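Local coordinates for protein F420-reducing hydrogenase, subunit beta (PDB 4OMF) that probably carries electrons through its iron-sulfur cluster to a bound FAD, where coenzyme F420 is likely to be reduced, as the beta subunit of an F420-reducing hydrogenase, at residues 60-64 / 65-69; 82-85 / 86-89; 99-102 / 103-107; 226-229 / 230-234. All coordinates share one frame; numbering follows the deposited sequence.

Interaction 1. Residues 60-64 / 65-69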
# COMPACT_ATOMS: atom_id res chain seq x y z
N MET C 60 -25.05 -1.22 -11.96
CA MET C 60 -25.91 -2.09 -11.17
C MET C 60 -26.36 -3.26 -12.05
O MET C 60 -26.36 -3.17 -13.28
CB MET C 60 -27.11 -1.31 -10.63
CG MET C 60 -28.07 -0.79 -11.70
SD MET C 60 -29.33 -2.00 -12.18
CE MET C 60 -30.12 -2.33 -10.61
N VAL C 61 -26.74 -4.36 -11.41
CA VAL C 61 -27.17 -5.56 -12.15
C VAL C 61 -28.68 -5.57 -12.23
O VAL C 61 -29.35 -5.72 -11.22
CB VAL C 61 -26.68 -6.87 -11.46
CG1 VAL C 61 -27.12 -8.10 -12.23
CG2 VAL C 61 -25.16 -6.85 -11.28
N ALA C 62 -29.23 -5.37 -13.42
CA ALA C 62 -30.68 -5.33 -13.58
C ALA C 62 -31.17 -6.71 -13.92
O ALA C 62 -30.61 -7.36 -14.80
CB ALA C 62 -31.09 -4.32 -14.70
N MET C 63 -32.23 -7.16 -13.25
CA MET C 63 -32.76 -8.49 -13.49
C MET C 63 -34.27 -8.45 -13.79
O MET C 63 -34.94 -9.48 -13.78
CB MET C 63 -32.46 -9.40 -12.29
CG MET C 63 -30.99 -9.68 -12.19
SD MET C 63 -30.46 -10.87 -10.95
CE MET C 63 -31.28 -12.41 -11.45
N SER C 64 -34.77 -7.25 -14.07
CA SER C 64 -36.16 -7.06 -14.52
C SER C 64 -36.24 -5.93 -15.55
O SER C 64 -35.33 -5.10 -15.65
CB SER C 64 -37.08 -6.75 -13.33
OG SER C 64 -36.80 -5.46 -12.81
N SER C 65 -37.33 -5.90 -16.31
CA SER C 65 -37.56 -4.82 -17.27
C SER C 65 -37.67 -3.48 -16.58
O SER C 65 -37.20 -2.47 -17.11
CB SER C 65 -38.84 -5.09 -18.07
OG SER C 65 -39.90 -5.39 -17.19
N ASP C 66 -38.32 -3.46 -15.42
CA ASP C 66 -38.42 -2.23 -14.62
C ASP C 66 -37.04 -1.66 -14.30
O ASP C 66 -36.83 -0.45 -14.40
CB ASP C 66 -39.19 -2.48 -13.32
CG ASP C 66 -40.70 -2.45 -13.51
OD1 ASP C 66 -41.17 -2.16 -14.63
OD2 ASP C 66 -41.41 -2.70 -12.51
N GLU C 67 -36.09 -2.52 -13.92
CA GLU C 67 -34.76 -2.05 -13.58
C GLU C 67 -34.00 -1.57 -14.81
O GLU C 67 -33.20 -0.61 -14.73
CB GLU C 67 -33.96 -3.14 -12.86
CG GLU C 67 -34.39 -3.36 -11.43
CD GLU C 67 -33.74 -4.59 -10.80
OE1 GLU C 67 -33.46 -5.57 -11.53
OE2 GLU C 67 -33.52 -4.58 -9.57
N LEU C 68 -34.23 -2.23 -15.94
CA LEU C 68 -33.62 -1.79 -17.20
C LEU C 68 -34.15 -0.41 -17.57
O LEU C 68 -33.40 0.48 -17.97
CB LEU C 68 -33.92 -2.78 -18.32
CG LEU C 68 -33.21 -4.12 -18.21
CD1 LEU C 68 -33.71 -5.13 -19.27
CD2 LEU C 68 -31.71 -3.91 -18.32
N LYS C 69 -35.46 -0.26 -17.45
CA LYS C 69 -36.11 1.01 -17.77
C LYS C 69 -35.62 2.12 -16.84
O LYS C 69 -35.44 3.26 -17.26
CB LYS C 69 -37.62 0.87 -17.66
CG LYS C 69 -38.24 0.14 -18.82
CD LYS C 69 -39.74 0.05 -18.68
CE LYS C 69 -40.33 -0.93 -19.68
NZ LYS C 69 -41.77 -1.21 -19.37
O HOH W 1 -31.28 -6.74 -9.58
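A capping box between S64 and E67 starts helix 65-70, two residues after strand 56-62, the outermost of the large mixed sheet within this chain. S64 is the N-cap residue, and its OG accepts from E67 N at 3.2 Å. The hydroxyl is placed for this by a chi1 of 70°, which tucks OG between the backbone N and the carbonyl carbon. The return bond of the box, from S64 N to E67 OE1, is weak at 3.3 Å. The same carboxylate oxygen has a stronger partner one residue earlier: M63 N lies 2.6 Å from E67 OE1, with an almost straight N-H...O angle of 176°, and reaches it nearly along the C-O bond direction. The glutamate turns back to do this, with CG anti to its own carbonyl carbon (chi1 -75°), so that the side chain runs toward the end of the strand. A water 2.7 Å from V61 O also serves E67 OE2, though it has more acceptors around it than protons to give. On the inner side, A62 CB packs 3.6 Å from E67 CB and 3.7 Å from L68 CD2. L68 packs on helix 28-39, and its side chain comes within about 6 Å of the bound FAD. Were E67 an alanine, the M63 amide would probably lose its acceptor and the turn be less firmly held. One backbone N-H is held firmly and a second weakly by the same carboxylate oxygen, and the negative charge beside the first helical turn is likely to be favourably placed against the helix dipole.

Interaction 2. Residues 82-85 / 86-89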
# COMPACT_ATOMS: atom_id res chain seq x y z
N VAL C 82 -17.97 -2.10 -16.29
CA VAL C 82 -17.24 -3.36 -16.27
C VAL C 82 -17.06 -3.85 -14.84
O VAL C 82 -17.00 -5.06 -14.64
CB VAL C 82 -15.86 -3.23 -16.96
CG1 VAL C 82 -15.16 -4.59 -17.08
CG2 VAL C 82 -16.03 -2.62 -18.34
N MET C 83 -16.99 -2.95 -13.87
CA MET C 83 -16.71 -3.35 -12.48
C MET C 83 -17.73 -4.35 -11.89
O MET C 83 -17.41 -5.06 -10.94
CB MET C 83 -16.64 -2.12 -11.56
CG MET C 83 -17.99 -1.52 -11.20
SD MET C 83 -17.84 0.07 -10.30
CE MET C 83 -16.95 -0.56 -8.88
N MET C 84 -18.95 -4.39 -12.43
CA MET C 84 -19.98 -5.25 -11.83
C MET C 84 -20.17 -6.60 -12.54
O MET C 84 -20.97 -7.41 -12.08
CB MET C 84 -21.33 -4.51 -11.81
CG MET C 84 -21.34 -3.26 -10.95
SD MET C 84 -21.15 -3.68 -9.22
CE MET C 84 -22.56 -4.79 -9.04
N LEU C 85 -19.47 -6.82 -13.64
CA LEU C 85 -19.63 -8.06 -14.41
C LEU C 85 -19.32 -9.30 -13.59
O LEU C 85 -20.01 -10.31 -13.71
CB LEU C 85 -18.76 -8.04 -15.67
CG LEU C 85 -19.13 -6.99 -16.72
CD1 LEU C 85 -18.16 -7.11 -17.89
CD2 LEU C 85 -20.57 -7.13 -17.22
N LYS C 86 -18.30 -9.27 -12.74
CA LYS C 86 -18.02 -10.51 -12.00
C LYS C 86 -19.02 -10.73 -10.86
O LYS C 86 -19.46 -11.86 -10.67
CB LYS C 86 -16.60 -10.61 -11.45
CG LYS C 86 -16.31 -12.08 -10.95
CD LYS C 86 -15.12 -12.18 -10.04
CE LYS C 86 -13.85 -11.89 -10.81
NZ LYS C 86 -12.73 -11.59 -9.87
N LYS C 87 -19.38 -9.68 -10.12
CA LYS C 87 -20.43 -9.83 -9.11
C LYS C 87 -21.70 -10.47 -9.74
O LYS C 87 -22.40 -11.29 -9.13
CB LYS C 87 -20.78 -8.48 -8.48
CG LYS C 87 -21.77 -8.57 -7.33
CD LYS C 87 -21.08 -8.92 -6.02
CE LYS C 87 -22.07 -9.23 -4.88
NZ LYS C 87 -23.16 -8.23 -4.75
N ALA C 88 -21.98 -10.06 -10.97
CA ALA C 88 -23.19 -10.52 -11.64
C ALA C 88 -23.19 -12.03 -11.83
O ALA C 88 -24.24 -12.66 -11.73
CB ALA C 88 -23.35 -9.80 -12.99
N VAL C 89 -22.02 -12.64 -12.02
CA VAL C 89 -21.99 -14.09 -12.24
C VAL C 89 -21.64 -14.85 -10.95
O VAL C 89 -21.63 -16.09 -10.94
CB VAL C 89 -21.01 -14.47 -13.36
CG1 VAL C 89 -21.44 -13.82 -14.71
CG2 VAL C 89 -19.56 -14.08 -13.00
O HOH W 2 -17.46 -7.54 -10.62
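Two bends in M84, at chi2 (-67°) and chi3 (-57°), bring its CE to K87 CB, curling the methyl forward over the next turn. The two side chains run side by side in the same direction, and M84 CE rests 4.1 Å from K87 CB, a loose aliphatic touch at the root of the lysine. From there K87, with CG anti to the backbone N (chi1 -175°) and bends at chi2 and chi4, carries its end away from the contact. Its ammonium finds an acidic side chain of another protein chain in a salt bridge, and K86 NZ does the same. The backbone here opens the short, weakly bonded helix 85-89. A88 N donates to M84 O at 3.0 Å, an i to i+4 bond. One residue earlier a water stands in: it donates to M83 O, at an unusually short distance, and accepts from K87 N at 2.9 Å, bridging a pair that in a regular helix would bond directly. A88 CB lies against the turn, 3.5 Å from both M84 O and L85 O. L85 leaves on the other side, into the interior, where it packs on strand 97-101 and on I109 of helix 103-114. M84 meets P59 and V61 of strand 56-62. The short helix therefore sits over the sheet with apolar residues inward and its lysines toward the partner proteins. The chemistry divides accordingly: the inward side relies on apolar packing, the opening turn on one direct bond and one water bridge, and the lysines probably contribute electrostatic attraction at the subunit interface.

Interaction 3. Residues 99-102 / 103-107. With SF4 (iron/sulfur cluster), chain N.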
# COMPACT_ATOMS: atom_id res chain seq x y z
N THR C 99 -24.74 -6.64 -21.19
CA THR C 99 -24.29 -5.37 -20.63
C THR C 99 -24.32 -4.30 -21.70
O THR C 99 -24.40 -4.60 -22.89
CB THR C 99 -22.86 -5.47 -20.03
OG1 THR C 99 -22.58 -4.26 -19.29
CG2 THR C 99 -21.82 -5.66 -21.13
N VAL C 100 -24.28 -3.05 -21.26
CA VAL C 100 -24.11 -1.94 -22.17
C VAL C 100 -22.76 -1.31 -21.84
O VAL C 100 -22.37 -1.25 -20.66
CB VAL C 100 -25.26 -0.92 -22.05
CG1 VAL C 100 -25.43 -0.47 -20.61
CG2 VAL C 100 -25.04 0.29 -23.00
N ALA C 101 -22.05 -0.88 -22.88
CA ALA C 101 -20.68 -0.38 -22.71
C ALA C 101 -20.32 0.66 -23.77
O ALA C 101 -20.64 0.48 -24.93
CB ALA C 101 -19.69 -1.56 -22.77
N ILE C 102 -19.65 1.73 -23.37
CA ILE C 102 -19.00 2.64 -24.31
C ILE C 102 -17.74 1.92 -24.87
O ILE C 102 -17.37 0.87 -24.37
CB ILE C 102 -18.68 3.98 -23.63
CG1 ILE C 102 -17.86 3.78 -22.35
CG2 ILE C 102 -19.99 4.74 -23.32
CD1 ILE C 102 -17.40 5.11 -21.70
N PRO C 103 -17.12 2.47 -25.92
CA PRO C 103 -16.05 1.68 -26.57
C PRO C 103 -14.90 1.25 -25.64
O PRO C 103 -14.48 0.10 -25.72
CB PRO C 103 -15.56 2.60 -27.68
CG PRO C 103 -16.84 3.35 -28.10
CD PRO C 103 -17.54 3.61 -26.76
N CYS C 104 -14.40 2.12 -24.76
CA CYS C 104 -13.26 1.72 -23.93
C CYS C 104 -13.66 0.61 -22.95
O CYS C 104 -12.85 -0.26 -22.63
CB CYS C 104 -12.68 2.91 -23.17
SG CYS C 104 -13.88 3.78 -22.15
N GLN C 105 -14.90 0.63 -22.47
CA GLN C 105 -15.37 -0.46 -21.62
C GLN C 105 -15.48 -1.74 -22.42
O GLN C 105 -15.13 -2.82 -21.92
CB GLN C 105 -16.70 -0.12 -20.97
CG GLN C 105 -16.54 0.93 -19.86
CD GLN C 105 -17.87 1.49 -19.40
OE1 GLN C 105 -18.94 1.07 -19.87
NE2 GLN C 105 -17.82 2.48 -18.53
N THR C 106 -15.96 -1.65 -23.66
CA THR C 106 -16.03 -2.80 -24.53
C THR C 106 -14.63 -3.41 -24.68
O THR C 106 -14.47 -4.62 -24.74
CB THR C 106 -16.63 -2.41 -25.89
OG1 THR C 106 -17.95 -1.89 -25.68
CG2 THR C 106 -16.73 -3.60 -26.83
N MET C 107 -13.60 -2.56 -24.74
CA MET C 107 -12.23 -3.06 -24.88
C MET C 107 -11.74 -3.85 -23.67
O MET C 107 -11.12 -4.90 -23.81
CB MET C 107 -11.28 -1.90 -25.16
CG MET C 107 -11.58 -1.24 -26.49
SD MET C 107 -10.57 0.23 -26.75
CE MET C 107 -11.66 1.21 -27.75
FE1 SF4 N . -13.89 5.84 -23.37
FE2 SF4 N . -13.01 6.58 -25.75
FE3 SF4 N . -13.11 8.39 -23.79
FE4 SF4 N . -15.43 7.49 -24.83
S1 SF4 N . -13.81 8.72 -25.96
S2 SF4 N . -14.93 7.69 -22.57
S3 SF4 N . -14.90 5.36 -25.39
S4 SF4 N . -11.75 6.54 -23.84
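I102 O accepts from T106, a full turn further on, through the backbone and, in the conformer given, through the side chain as well. T106 N donates at 3.0 Å, nearly along the line of the carbonyl bond, as in any regular helix. In that conformer T106 OG1 also donates, 3.1 Å from I102 O and from well above the carbonyl plane; the residue was modelled in two, so this second bond may not always be made. The same placement puts OG1 3.4 Å from A101 CB, beside A101 at the end of strand 97-101. Around the N-cap the side chains fit closely. I102 CG1 stands between its backbone N and carbonyl carbon (chi1 54°), and its chain passes obliquely over the Q105 amide, with CG1 3.7 Å from Q105 CD. Q105 NE2 bonds to S79 O, whereas Q105 OE1 is buried without a polar partner in the model. Beyond the isoleucine comes the cluster: C104 SG binds the iron atom FE1 at 2.4 Å. I102 CD1 packs 3.7 Å from the cluster sulfide S2, and P103 CD lies 3.5 Å from S3. I102 also touches the FAD, so this one residue meets both cofactors. This is the strand-to-helix junction of a beta-alpha-beta unit formed by strand 97-101, helix 103-114 and strand 126-132, with a cysteine in the first helical turn serving as an iron-sulfur ligand.

Interaction 4. Residues 226-229 / 230-234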
# COMPACT_ATOMS: atom_id res chain seq x y z
N GLY C 226 -24.96 -10.60 -32.09
CA GLY C 226 -25.53 -9.28 -32.22
C GLY C 226 -26.59 -9.18 -33.30
O GLY C 226 -27.70 -8.68 -33.08
N ASP C 227 -26.23 -9.65 -34.49
CA ASP C 227 -27.13 -9.58 -35.61
C ASP C 227 -28.37 -10.44 -35.36
O ASP C 227 -29.49 -10.02 -35.62
CB ASP C 227 -26.40 -10.02 -36.89
CG ASP C 227 -27.22 -9.78 -38.14
OD1 ASP C 227 -27.43 -8.60 -38.53
OD2 ASP C 227 -27.62 -10.77 -38.76
N SER C 228 -28.17 -11.64 -34.83
CA SER C 228 -29.28 -12.57 -34.71
C SER C 228 -30.24 -12.12 -33.62
O SER C 228 -31.45 -12.20 -33.80
CB SER C 228 -28.77 -13.99 -34.44
OG SER C 228 -28.89 -14.32 -33.08
N ILE C 229 -29.72 -11.62 -32.50
CA ILE C 229 -30.59 -11.16 -31.42
C ILE C 229 -31.37 -9.91 -31.83
O ILE C 229 -32.57 -9.81 -31.56
CB ILE C 229 -29.79 -10.88 -30.12
CG1 ILE C 229 -29.16 -12.18 -29.58
CG2 ILE C 229 -30.70 -10.28 -29.06
CD1 ILE C 229 -28.28 -11.99 -28.35
N PHE C 230 -30.71 -8.96 -32.48
CA PHE C 230 -31.41 -7.76 -32.92
C PHE C 230 -32.44 -8.09 -34.02
O PHE C 230 -33.57 -7.58 -33.97
CB PHE C 230 -30.42 -6.69 -33.40
CG PHE C 230 -31.09 -5.41 -33.85
CD1 PHE C 230 -31.66 -4.55 -32.92
CD2 PHE C 230 -31.18 -5.09 -35.19
CE1 PHE C 230 -32.29 -3.38 -33.33
CE2 PHE C 230 -31.80 -3.92 -35.61
CZ PHE C 230 -32.36 -3.07 -34.66
N LYS C 231 -32.09 -8.94 -34.98
CA LYS C 231 -33.04 -9.34 -36.01
C LYS C 231 -34.27 -10.02 -35.40
O LYS C 231 -35.41 -9.77 -35.83
CB LYS C 231 -32.40 -10.27 -37.05
CG LYS C 231 -31.38 -9.62 -37.99
CD LYS C 231 -31.98 -8.47 -38.81
CE LYS C 231 -31.16 -8.19 -40.08
NZ LYS C 231 -29.76 -7.72 -39.80
N GLN C 232 -34.04 -10.88 -34.41
CA GLN C 232 -35.13 -11.53 -33.65
C GLN C 232 -36.11 -10.53 -33.06
O GLN C 232 -37.32 -10.74 -33.11
CB GLN C 232 -34.57 -12.39 -32.51
CG GLN C 232 -34.36 -13.85 -32.82
CD GLN C 232 -33.87 -14.61 -31.60
OE1 GLN C 232 -32.73 -15.07 -31.57
NE2 GLN C 232 -34.73 -14.72 -30.58
N ALA C 233 -35.57 -9.47 -32.43
CA ALA C 233 -36.41 -8.47 -31.78
C ALA C 233 -37.23 -7.70 -32.79
O ALA C 233 -38.39 -7.38 -32.55
CB ALA C 233 -35.55 -7.52 -30.94
N VAL C 234 -36.63 -7.39 -33.94
CA VAL C 234 -37.33 -6.71 -35.01
C VAL C 234 -38.47 -7.57 -35.50
O VAL C 234 -39.60 -7.10 -35.64
CB VAL C 234 -36.41 -6.39 -36.19
CG1 VAL C 234 -37.21 -5.78 -37.35
CG2 VAL C 234 -35.27 -5.47 -35.74
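D227 and K231 lie on the outer, partly exposed side of helix 224-235, while I229, F230 and A233 fill its buried side. On that inner side the packing is close: I229 and A233 both lie on L32 of helix 28-39, and the F230 ring meets that of F239. V234 CG2 covers one face of the F230 ring from 3.8 Å above its plane, displaced from the ring centre. Regular i to i+4 bonds run beneath, such as F230 N to G226 O at 3.1 Å. The outer side holds together by charge. With D227 CG anti to the backbone N (chi1 -171°) and K231 bent at chi2 and chi4, the two chains cross, and K231 NZ reaches D227 OD1 at 2.8 Å. It comes from the syn side, 29° out of the carboxylate plane. The ammonium also pairs with E8, and OD1 accepts from T221 OG1. A leucine in place of D227 would probably leave K231 with E8 as its remaining acidic mate here and T221 without this acceptor. One carboxylate oxygen thus joins a helical turn to strand 217-221, and the lysine between two acids is likely to stay protonated.

Interactions 1 and 3 are alike in build: each is a strand of the large mixed sheet turning directly into a helix. They differ in depth. In interaction 3 the touching residues are all buried, close to the centre of the folded chain, and its chemistry is a metal bond and cofactor packing; interaction 1, on the sheet's outermost strand in this chain, is partly open and uses a carboxylate. Interaction 2 connects them, since A88 CB packs 3.9 Å from V61 CG2 of interaction 1 and V82 CG2 lies 3.7 Å from Q105 CB of interaction 3. Its charged ends face partner chains. Interaction 4 touches none of the others: its amphipathic helix is partly buried, its salt bridge within the same chain.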